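Local coordinates for protein acetamidase (Bacillus halodurans, PDB 2II1) that binds calcium ions and probably hydrolyses the non-peptide carbon-nitrogen bonds of linear amides, at residues Phe32-Cys37 against Leu178-Leu183; Gln87-Ala92 against Leu193-Ile199; Leu126-Ile132 against Leu183-Met187; Gly188-Ile194 against Tyr272-Asn278. All coordinates share one frame; numbering follows the deposited sequence.

Three of the four contacts each bring a ligand to the same calcium ion: Asp182 from contact 1, Glu198 from contact 2 and His184 from contact 3. There Asp182 OD1 and Glu198 OE1 come within 2.9 Å, and Glu198 OE1 and His184 NE2 within 3.0 Å. The second calcium shares Asp182 and takes Asn155 and Asp157. Contacts 1 and 3 both use strand 176-184, and contacts 2 and 3, with centres about 10 Å apart, meet where Val197 pairs with Ala185 and Ala186. Contact 4 supplies no metal ligand, but its Glu191 OE2 reaches 3.5 Å from His184 CE1, beside what is probably the active site. Contacts 2, 3 and 4 also touch the second subunit.

Contact 1 (Phe32-Cys37 against Leu178-Leu183); sequences FETKDC and LALGDL. With CA (calcium ion), chain F; CA (calcium ion), chain E.
Leu180 swings its CG between its own backbone N and carbonyl carbon (chi1 75°), and Phe32 sets its ring beside the backbone N (chi1 -75°), which brings a leucine methyl over a phenyl face. CD2 of Leu180 lies 4.1 Å from the centroid of the Phe32 ring, 18° off the normal, a CH-pi contact. The other methyl, Leu180 CD1, meets Thr34 CG2 at 3.5 Å, so the branched threonine serves both environments: its methyl extends the apolar patch while OG1 meets water 1 and, weakly, Gly201 O. Strand 201-210 packs against Phe32, Leu180 and Leu183.

Farther along, three waters link the two backbones. Water 1 accepts from Thr34 OG1 and Leu183 N and donates to Lys35 O; water 2 joins Lys35 O to Asp182 N, and water 3 joins Cys37 N to Leu183 O. Beyond them the Asp182 carboxylate bridges two metals, OD1 binding one calcium ion at 2.1 Å and OD2 the other at 2.4 Å. Cys37 lies alongside, its SG 3.2 Å from Asp182 OD1. A short two-oxygen side chain suits this place, and with water 5 also bound to both ions, the pair of calcium ions would be expected to polarise that water.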
# COMPACT_ATOMS: atom_id res chain seq x y z
N PHE A 32 16.94 3.84 -24.02
CA PHE A 32 15.62 3.82 -24.65
C PHE A 32 15.13 5.25 -24.63
O PHE A 32 14.95 5.81 -23.55
CB PHE A 32 14.60 2.97 -23.85
CG PHE A 32 14.78 1.48 -23.98
CD1 PHE A 32 15.81 0.84 -23.32
CD2 PHE A 32 13.88 0.72 -24.71
CE1 PHE A 32 15.97 -0.53 -23.43
CE2 PHE A 32 14.02 -0.66 -24.80
CZ PHE A 32 15.08 -1.28 -24.17
N GLU A 33 14.91 5.86 -25.79
CA GLU A 33 14.18 7.13 -25.88
C GLU A 33 12.68 6.83 -25.99
O GLU A 33 12.29 5.98 -26.79
CB GLU A 33 14.64 7.95 -27.10
N THR A 34 11.86 7.53 -25.22
CA THR A 34 10.43 7.23 -25.11
C THR A 34 9.52 8.42 -25.47
O THR A 34 9.88 9.56 -25.28
CB THR A 34 10.06 6.77 -23.64
OG1 THR A 34 9.99 7.92 -22.80
CG2 THR A 34 11.09 5.76 -23.07
N LYS A 35 8.33 8.14 -25.99
CA LYS A 35 7.31 9.19 -26.07
C LYS A 35 6.42 9.05 -24.83
O LYS A 35 6.44 8.00 -24.15
CB LYS A 35 6.49 9.05 -27.34
CG LYS A 35 7.30 8.88 -28.60
CD LYS A 35 6.40 9.02 -29.78
CE LYS A 35 7.15 9.13 -31.09
NZ LYS A 35 6.26 8.61 -32.16
N ASP A 36 5.66 10.09 -24.49
CA ASP A 36 4.76 10.04 -23.33
C ASP A 36 3.63 9.08 -23.67
O ASP A 36 3.56 8.66 -24.83
CB ASP A 36 4.25 11.43 -22.87
CG ASP A 36 3.21 12.07 -23.81
OD1 ASP A 36 2.56 11.38 -24.61
OD2 ASP A 36 3.01 13.30 -23.71
N CYS A 37 2.79 8.70 -22.70
CA CYS A 37 1.82 7.63 -23.00
C CYS A 37 0.66 8.07 -23.89
O CYS A 37 -0.18 7.25 -24.24
CB CYS A 37 1.35 6.83 -21.77
SG CYS A 37 0.32 7.62 -20.61
N LEU A 178 12.36 -6.95 -25.06
CA LEU A 178 12.12 -5.93 -24.02
C LEU A 178 11.68 -4.61 -24.68
O LEU A 178 12.23 -4.22 -25.68
CB LEU A 178 13.40 -5.68 -23.19
CG LEU A 178 13.36 -4.71 -22.02
CD1 LEU A 178 12.31 -5.07 -20.96
CD2 LEU A 178 14.74 -4.58 -21.35
N ALA A 179 10.69 -3.97 -24.09
CA ALA A 179 10.14 -2.71 -24.59
C ALA A 179 9.78 -1.89 -23.34
O ALA A 179 9.44 -2.46 -22.31
CB ALA A 179 8.87 -2.98 -25.45
N LEU A 180 9.90 -0.57 -23.41
CA LEU A 180 9.55 0.24 -22.25
C LEU A 180 9.09 1.61 -22.66
O LEU A 180 9.33 2.05 -23.78
CB LEU A 180 10.68 0.31 -21.23
CG LEU A 180 11.91 1.18 -21.50
CD1 LEU A 180 11.59 2.68 -21.42
CD2 LEU A 180 12.99 0.78 -20.54
N GLY A 181 8.40 2.26 -21.74
CA GLY A 181 7.71 3.48 -22.06
C GLY A 181 7.05 4.07 -20.84
O GLY A 181 7.30 3.67 -19.71
N ASP A 182 6.19 5.05 -21.10
CA ASP A 182 5.29 5.57 -20.09
C ASP A 182 6.02 6.05 -18.86
O ASP A 182 5.72 5.59 -17.74
CB ASP A 182 4.26 4.51 -19.72
CG ASP A 182 3.19 5.04 -18.81
OD1 ASP A 182 2.75 6.18 -19.04
OD2 ASP A 182 2.76 4.33 -17.86
N LEU A 183 6.92 7.00 -19.06
CA LEU A 183 7.68 7.62 -17.98
C LEU A 183 6.79 8.64 -17.26
O LEU A 183 5.90 9.22 -17.88
CB LEU A 183 8.92 8.31 -18.54
CG LEU A 183 9.92 7.50 -19.36
CD1 LEU A 183 11.18 8.34 -19.63
CD2 LEU A 183 10.28 6.18 -18.68
CA CA F . 1.49 7.04 -17.62
CA CA E . 0.60 3.51 -17.12
O HOH W 1 7.76 8.33 -21.73
O HOH W 2 4.87 6.00 -23.77
O HOH W 3 4.18 9.07 -20.17
O HOH W 4 -1.74 3.35 -17.13
O HOH W 5 0.17 5.90 -16.71

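Contact 2 (Gln87-Ala92 against Leu193-Ile199); sequences QGVMTA and LICGVEI. With CA (calcium ion), chain F.
Val89 N donates a hydrogen bond to Glu198 O at 2.9 Å, on a lone pair in the carbonyl plane, and Glu198 N donates one to Val89 O at 2.8 Å, forming a single antiparallel hydrogen-bonded bridge. Gly88 fits beside it because any CB would run into Val197 CG1. Beyond, a sulfur is the acceptor: Thr91 N points at Cys195 SG, 3.5 Å away at 162°. Thr91 O is buried with no partner, walled in by Ile194 CG2 and Leu193 CD2.

Met90 (selenomethionine) bends at chi3 so that its end lies against the loop, CE 3.4 Å from Cys195 O and SE against Val197 CG2. That carbonyl oxygen accepts a hydrogen bond from Ser266 OG of the second subunit. Leu193 spreads its methyls over Ala92 CB and Met90 CE, and Met263 of the second subunit closes on all three. Cutting this leucine back to an alanine would probably open a gap among Ala92, Met90 and the neighbouring subunit. Away from strand 87-92, Glu198 holds one calcium ion with OE1 at 2.0 Å and OE2 at 2.4 Å, and OE2 also accepts Gly196 N from above the carboxylate plane. Metal and amide thus restrict the carboxylate's rotation.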
# COMPACT_ATOMS: atom_id res chain seq x y z
N GLN A 87 8.34 19.31 -19.66
CA GLN A 87 6.94 19.50 -19.34
C GLN A 87 6.14 18.21 -19.37
O GLN A 87 6.17 17.47 -20.35
CB GLN A 87 6.33 20.56 -20.27
CG GLN A 87 4.82 20.57 -20.37
CD GLN A 87 4.34 21.52 -21.46
OE1 GLN A 87 4.08 21.10 -22.59
NE2 GLN A 87 4.24 22.80 -21.12
N GLY A 88 5.44 17.95 -18.27
CA GLY A 88 4.54 16.82 -18.16
C GLY A 88 3.09 17.19 -18.38
O GLY A 88 2.77 18.35 -18.58
N VAL A 89 2.21 16.19 -18.32
CA VAL A 89 0.78 16.34 -18.63
C VAL A 89 -0.07 15.35 -17.79
O VAL A 89 0.32 14.17 -17.58
CB VAL A 89 0.46 16.14 -20.16
CG1 VAL A 89 -1.02 16.33 -20.46
CG2 VAL A 89 1.27 17.09 -21.04
N MSE A 90 -1.18 15.85 -17.27
CA MSE A 90 -2.19 15.03 -16.63
C MSE A 90 -3.56 15.33 -17.23
O MSE A 90 -3.86 16.46 -17.65
CB MSE A 90 -2.24 15.28 -15.12
CG MSE A 90 -0.98 14.91 -14.35
SE MSE A 90 -1.23 14.96 -12.40
CE MSE A 90 -2.05 13.26 -12.24
N THR A 91 -4.38 14.27 -17.24
CA THR A 91 -5.76 14.31 -17.68
C THR A 91 -6.71 13.74 -16.59
O THR A 91 -6.53 12.61 -16.11
CB THR A 91 -5.93 13.50 -19.01
OG1 THR A 91 -5.78 12.10 -18.75
CG2 THR A 91 -4.93 13.93 -20.06
N ALA A 92 -7.70 14.55 -16.19
CA ALA A 92 -8.84 14.10 -15.38
C ALA A 92 -10.05 13.91 -16.30
O ALA A 92 -10.48 14.88 -16.93
CB ALA A 92 -9.16 15.12 -14.28
N LEU A 193 -6.11 8.82 -10.13
CA LEU A 193 -6.86 9.61 -11.11
C LEU A 193 -6.97 8.88 -12.46
O LEU A 193 -8.00 8.99 -13.13
CB LEU A 193 -6.23 11.01 -11.29
CG LEU A 193 -6.88 12.04 -12.22
CD1 LEU A 193 -8.20 12.42 -11.68
CD2 LEU A 193 -6.03 13.26 -12.41
N ILE A 194 -5.92 8.12 -12.81
CA ILE A 194 -5.73 7.40 -14.12
C ILE A 194 -4.30 7.61 -14.67
O ILE A 194 -3.78 6.83 -15.45
CB ILE A 194 -6.79 7.74 -15.24
CG1 ILE A 194 -6.79 6.67 -16.36
CG2 ILE A 194 -6.60 9.18 -15.79
CD1 ILE A 194 -7.58 5.40 -16.03
N CYS A 195 -3.63 8.66 -14.23
CA CYS A 195 -2.33 8.94 -14.79
C CYS A 195 -1.37 9.47 -13.73
O CYS A 195 -1.81 9.90 -12.64
CB CYS A 195 -2.51 9.96 -15.92
SG CYS A 195 -3.23 11.54 -15.40
N GLY A 196 -0.09 9.41 -14.03
CA GLY A 196 0.92 10.11 -13.27
C GLY A 196 1.12 11.43 -13.97
O GLY A 196 0.32 11.83 -14.80
N VAL A 197 2.20 12.14 -13.64
CA VAL A 197 2.55 13.29 -14.44
C VAL A 197 3.22 12.66 -15.67
O VAL A 197 4.34 12.20 -15.57
CB VAL A 197 3.51 14.26 -13.72
CG1 VAL A 197 3.85 15.44 -14.62
CG2 VAL A 197 2.87 14.73 -12.41
N GLU A 198 2.52 12.62 -16.79
CA GLU A 198 2.98 11.90 -17.99
C GLU A 198 4.02 12.72 -18.74
O GLU A 198 3.78 13.91 -19.02
CB GLU A 198 1.81 11.62 -18.92
CG GLU A 198 0.64 10.92 -18.26
CD GLU A 198 0.96 9.50 -17.85
OE1 GLU A 198 1.89 8.88 -18.42
OE2 GLU A 198 0.31 8.99 -16.94
N ILE A 199 5.13 12.09 -19.11
CA ILE A 199 6.26 12.79 -19.73
C ILE A 199 7.16 11.89 -20.60
O ILE A 199 7.29 10.72 -20.34
CB ILE A 199 7.11 13.48 -18.63
CG1 ILE A 199 7.91 14.66 -19.20
CG2 ILE A 199 7.98 12.47 -17.86
CD1 ILE A 199 8.44 15.57 -18.15
CA CA F . 1.49 7.04 -17.62
O HOH W 5 0.17 5.90 -16.71

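Contact 3 (Leu126-Ile132 against Leu183-Met187); sequences LPLQPMI and LHAAM. With CA (calcium ion), chain F.
The imidazole of His184 is met at its edge by Met131, whose selenium (the residue is selenomethionine) lies close to the ring plane, 3.6 Å from His184 ND1 and 80° off the ring normal as seen from the centroid. This is a sulfur-aromatic type of approach, made with selenium. On another part of the rim, NE2 of His184 binds a calcium ion at 2.1 Å. ND1 is buried and has no hydrogen-bonding partner; the selenium and CE of Met131 simply pack against it. Met131 gets there by placing CG between its backbone N and carbonyl carbon (chi1 49°) and bending at its far end, and a long flexible chain suits that path. Its selenium also rests on Met187 CB, the two side chains crossing at about a right angle.

The backbones hold this arrangement in place. Met131 N bonds to His184 O and His184 N to Met131 O, both at 3.1 Å, while Gln129 N reaches Ala185 O at 2.7 Å. On the opposite face from His184, Ile132 CG1 and Leu183 CD2 touch side by side at 3.8 Å, branched side chains that fill the space toward Ile82 and Val203. Ala185 is small enough to admit Leu128 CD1 against its CB. Where the chains diverge, Gln129 uses its extended chain to bring OE1 to water 6, which accepts from Met187 N.

The whole is an antiparallel strand pair, 131-136 with 176-184, whose end carries a histidine into a two-calcium site completed around this ion by Asp182 and Glu198.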
# COMPACT_ATOMS: atom_id res chain seq x y z
N LEU A 126 5.87 19.56 -6.65
CA LEU A 126 6.12 18.17 -6.31
C LEU A 126 7.57 17.81 -6.58
O LEU A 126 8.20 18.37 -7.45
CB LEU A 126 5.19 17.23 -7.08
CG LEU A 126 3.71 17.60 -7.21
CD1 LEU A 126 2.93 16.42 -7.75
CD2 LEU A 126 3.12 18.07 -5.89
N PRO A 127 8.10 16.85 -5.82
CA PRO A 127 9.45 16.40 -6.12
C PRO A 127 9.49 15.69 -7.45
O PRO A 127 8.56 14.96 -7.78
CB PRO A 127 9.79 15.44 -4.96
CG PRO A 127 8.65 15.48 -4.02
CD PRO A 127 7.49 16.13 -4.69
N LEU A 128 10.52 15.97 -8.23
CA LEU A 128 10.78 15.21 -9.46
C LEU A 128 11.20 13.79 -9.05
O LEU A 128 12.24 13.62 -8.39
CB LEU A 128 11.89 15.88 -10.28
CG LEU A 128 12.27 15.22 -11.61
CD1 LEU A 128 11.09 15.11 -12.55
CD2 LEU A 128 13.36 16.02 -12.24
N GLN A 129 10.37 12.80 -9.39
CA GLN A 129 10.62 11.37 -9.08
C GLN A 129 10.38 10.52 -10.33
O GLN A 129 9.29 9.92 -10.51
CB GLN A 129 9.78 10.92 -7.88
CG GLN A 129 10.32 11.55 -6.61
CD GLN A 129 9.47 11.29 -5.41
OE1 GLN A 129 8.26 11.11 -5.51
NE2 GLN A 129 10.11 11.28 -4.25
N PRO A 130 11.38 10.50 -11.22
CA PRO A 130 11.22 9.81 -12.49
C PRO A 130 11.09 8.32 -12.29
O PRO A 130 11.84 7.74 -11.52
CB PRO A 130 12.50 10.16 -13.26
CG PRO A 130 13.49 10.62 -12.24
CD PRO A 130 12.70 11.17 -11.11
N MSE A 131 10.14 7.73 -12.99
CA MSE A 131 9.90 6.30 -12.94
C MSE A 131 9.46 5.80 -14.31
O MSE A 131 9.06 6.58 -15.17
CB MSE A 131 8.83 5.99 -11.89
CG MSE A 131 7.60 6.88 -12.04
SE MSE A 131 5.91 6.13 -11.37
CE MSE A 131 5.67 4.45 -12.53
N ILE A 132 9.54 4.48 -14.52
CA ILE A 132 9.04 3.84 -15.73
C ILE A 132 7.70 3.11 -15.48
O ILE A 132 7.63 2.17 -14.66
CB ILE A 132 10.05 2.76 -16.23
CG1 ILE A 132 11.44 3.32 -16.43
CG2 ILE A 132 9.60 2.18 -17.55
CD1 ILE A 132 12.49 2.22 -16.48
N LEU A 183 6.92 7.00 -19.06
CA LEU A 183 7.68 7.62 -17.98
C LEU A 183 6.79 8.64 -17.26
O LEU A 183 5.90 9.22 -17.88
CB LEU A 183 8.92 8.31 -18.54
CG LEU A 183 9.92 7.50 -19.36
CD1 LEU A 183 11.18 8.34 -19.63
CD2 LEU A 183 10.28 6.18 -18.68
N HIS A 184 7.04 8.81 -15.95
CA HIS A 184 6.36 9.82 -15.13
C HIS A 184 7.37 10.62 -14.37
O HIS A 184 8.42 10.10 -13.98
CB HIS A 184 5.39 9.22 -14.12
CG HIS A 184 4.34 8.35 -14.74
ND1 HIS A 184 3.88 7.20 -14.14
CD2 HIS A 184 3.69 8.46 -15.91
CE1 HIS A 184 2.97 6.64 -14.92
NE2 HIS A 184 2.84 7.38 -16.01
N ALA A 185 7.03 11.88 -14.18
CA ALA A 185 7.84 12.81 -13.43
C ALA A 185 7.44 12.74 -11.95
O ALA A 185 8.21 13.10 -11.05
CB ALA A 185 7.62 14.21 -14.01
N ALA A 186 6.23 12.23 -11.70
CA ALA A 186 5.74 12.01 -10.37
C ALA A 186 4.53 11.13 -10.45
O ALA A 186 3.80 11.17 -11.45
CB ALA A 186 5.37 13.33 -9.72
N MSE A 187 4.30 10.35 -9.39
CA MSE A 187 3.13 9.46 -9.28
C MSE A 187 3.17 8.81 -7.89
O MSE A 187 4.22 8.41 -7.41
CB MSE A 187 3.18 8.34 -10.32
CG MSE A 187 1.83 7.66 -10.56
SE MSE A 187 2.06 5.84 -11.20
CE MSE A 187 2.48 4.90 -9.53
CA CA F . 1.49 7.04 -17.62
O HOH W 6 6.20 10.76 -7.14
O HOH W 7 5.46 9.46 -4.98
O HOH W 5 0.17 5.90 -16.71

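Contact 4 (Gly188-Ile194 against Tyr272-Asn278); sequences GDGEILI and YVSQIVN
Gln275, whose CB packs on Glu191, folds its amide back so that OE1 is gripped by two backbone N-H groups. Val277 N lies 2.8 Å from Gln275 OE1, close to the line of the C=O bond, and Asn278 N 2.9 Å from it. A CG set between backbone N and carbonyl carbon (chi1 56°) and a bend at chi2 turn it in. NE2 goes to Leu280 O and Thr282 OG1. A leucine here would probably leave the backbone N-H groups of Val277 and Asn278 without their acceptor and the turn there less firmly fixed.

Gly190 N gives a 2.9 Å bond to Ser274 O, and Ile276 N one of 3.1 Å to Gly190 O; both donors stand above the carbonyl planes. Gly190 is third in a type II turn, with backbone angles that call for glycine. Asp189 forms a salt bridge with Arg284 through OD1, and its carboxylate reaches Val273 N through water 8 and Ser274 O through water 9.

Val277 packs its short branched side chain against the Glu191-Ile194 turn, CG1 in tight contact 3.0 Å from Glu191 O and CB 3.9 Å from Ile194 CD1. Asn278 ND2 bonds to Asp157, a calcium ligand. The loop thus docks on strand 270-275, outermost in its sheet within this chain, with the second subunit beside it; there Ser274 and Gln275, both facing Thr282, form a classic beta bulge beside the metal site.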
# COMPACT_ATOMS: atom_id res chain seq x y z
N GLY A 188 2.00 8.71 -7.28
CA GLY A 188 1.85 8.04 -5.99
C GLY A 188 1.24 6.67 -6.13
O GLY A 188 0.59 6.37 -7.13
N ASP A 189 1.46 5.82 -5.14
CA ASP A 189 0.86 4.49 -5.11
C ASP A 189 -0.64 4.60 -5.40
O ASP A 189 -1.37 5.44 -4.82
CB ASP A 189 1.10 3.79 -3.77
CG ASP A 189 2.48 3.15 -3.67
OD1 ASP A 189 3.20 3.01 -4.72
OD2 ASP A 189 2.85 2.77 -2.54
N GLY A 190 -1.12 3.76 -6.30
CA GLY A 190 -2.52 3.80 -6.68
C GLY A 190 -2.80 4.48 -8.00
O GLY A 190 -3.75 4.10 -8.69
N GLU A 191 -2.00 5.47 -8.38
CA GLU A 191 -2.26 6.20 -9.65
C GLU A 191 -3.77 6.49 -9.81
O GLU A 191 -4.36 6.26 -10.87
CB GLU A 191 -1.75 5.38 -10.83
CG GLU A 191 -1.56 6.22 -12.08
CD GLU A 191 -1.11 5.41 -13.26
OE1 GLU A 191 -1.49 4.21 -13.33
OE2 GLU A 191 -0.37 5.97 -14.11
N ILE A 192 -4.37 6.99 -8.74
CA ILE A 192 -5.83 6.93 -8.58
C ILE A 192 -6.65 7.73 -9.60
O ILE A 192 -7.75 7.35 -9.91
CB ILE A 192 -6.32 7.26 -7.12
CG1 ILE A 192 -6.01 8.71 -6.69
CG2 ILE A 192 -5.75 6.22 -6.16
CD1 ILE A 192 -7.06 9.78 -7.17
N LEU A 193 -6.11 8.82 -10.13
CA LEU A 193 -6.86 9.61 -11.11
C LEU A 193 -6.97 8.88 -12.46
O LEU A 193 -8.00 8.99 -13.13
CB LEU A 193 -6.23 11.01 -11.29
CG LEU A 193 -6.88 12.04 -12.22
CD1 LEU A 193 -8.20 12.42 -11.68
CD2 LEU A 193 -6.03 13.26 -12.41
N ILE A 194 -5.92 8.12 -12.81
CA ILE A 194 -5.73 7.40 -14.12
C ILE A 194 -4.30 7.61 -14.67
O ILE A 194 -3.78 6.83 -15.45
CB ILE A 194 -6.79 7.74 -15.24
CG1 ILE A 194 -6.79 6.67 -16.36
CG2 ILE A 194 -6.60 9.18 -15.79
CD1 ILE A 194 -7.58 5.40 -16.03
N TYR A 272 1.94 -3.46 -0.64
CA TYR A 272 1.71 -2.16 -1.25
C TYR A 272 0.92 -2.28 -2.55
O TYR A 272 0.90 -3.33 -3.20
CB TYR A 272 3.05 -1.49 -1.60
CG TYR A 272 3.93 -1.11 -0.43
CD1 TYR A 272 3.50 -0.18 0.53
CD2 TYR A 272 5.21 -1.65 -0.29
CE1 TYR A 272 4.30 0.18 1.60
CE2 TYR A 272 6.03 -1.28 0.77
CZ TYR A 272 5.56 -0.37 1.71
OH TYR A 272 6.37 0.00 2.74
N VAL A 273 0.32 -1.16 -2.91
CA VAL A 273 -0.49 -0.99 -4.09
C VAL A 273 0.32 -0.22 -5.13
O VAL A 273 0.91 0.81 -4.81
CB VAL A 273 -1.76 -0.17 -3.74
CG1 VAL A 273 -2.41 0.41 -4.97
CG2 VAL A 273 -2.76 -1.01 -2.91
N SER A 274 0.35 -0.72 -6.36
CA SER A 274 1.05 -0.04 -7.44
C SER A 274 0.11 0.92 -8.14
O SER A 274 0.38 2.11 -8.19
CB SER A 274 1.65 -1.02 -8.46
OG SER A 274 2.81 -1.64 -7.93
N GLN A 275 -0.98 0.39 -8.70
CA GLN A 275 -1.96 1.17 -9.43
C GLN A 275 -3.28 0.44 -9.31
O GLN A 275 -3.26 -0.79 -9.25
CB GLN A 275 -1.58 1.31 -10.92
CG GLN A 275 -1.33 0.00 -11.71
CD GLN A 275 -2.63 -0.67 -12.20
OE1 GLN A 275 -3.70 -0.04 -12.24
NE2 GLN A 275 -2.53 -1.96 -12.57
N ILE A 276 -4.40 1.17 -9.34
CA ILE A 276 -5.75 0.55 -9.35
C ILE A 276 -6.62 0.93 -10.54
O ILE A 276 -7.87 0.75 -10.51
CB ILE A 276 -6.51 0.81 -8.02
CG1 ILE A 276 -6.80 2.30 -7.81
CG2 ILE A 276 -5.71 0.29 -6.84
CD1 ILE A 276 -7.77 2.59 -6.68
N VAL A 277 -5.98 1.43 -11.60
CA VAL A 277 -6.72 2.10 -12.69
C VAL A 277 -6.63 1.41 -14.06
O VAL A 277 -7.35 1.79 -14.96
CB VAL A 277 -6.27 3.58 -12.83
CG1 VAL A 277 -6.61 4.35 -11.58
CG2 VAL A 277 -4.81 3.65 -13.14
N ASN A 278 -5.73 0.43 -14.19
CA ASN A 278 -5.49 -0.25 -15.47
C ASN A 278 -6.41 -1.48 -15.56
O ASN A 278 -7.02 -1.85 -14.55
CB ASN A 278 -4.00 -0.59 -15.62
CG ASN A 278 -3.13 0.65 -15.65
OD1 ASN A 278 -3.56 1.73 -16.11
ND2 ASN A 278 -1.90 0.52 -15.15
O HOH W 8 0.77 1.20 -1.47
O HOH W 9 3.24 2.62 -7.44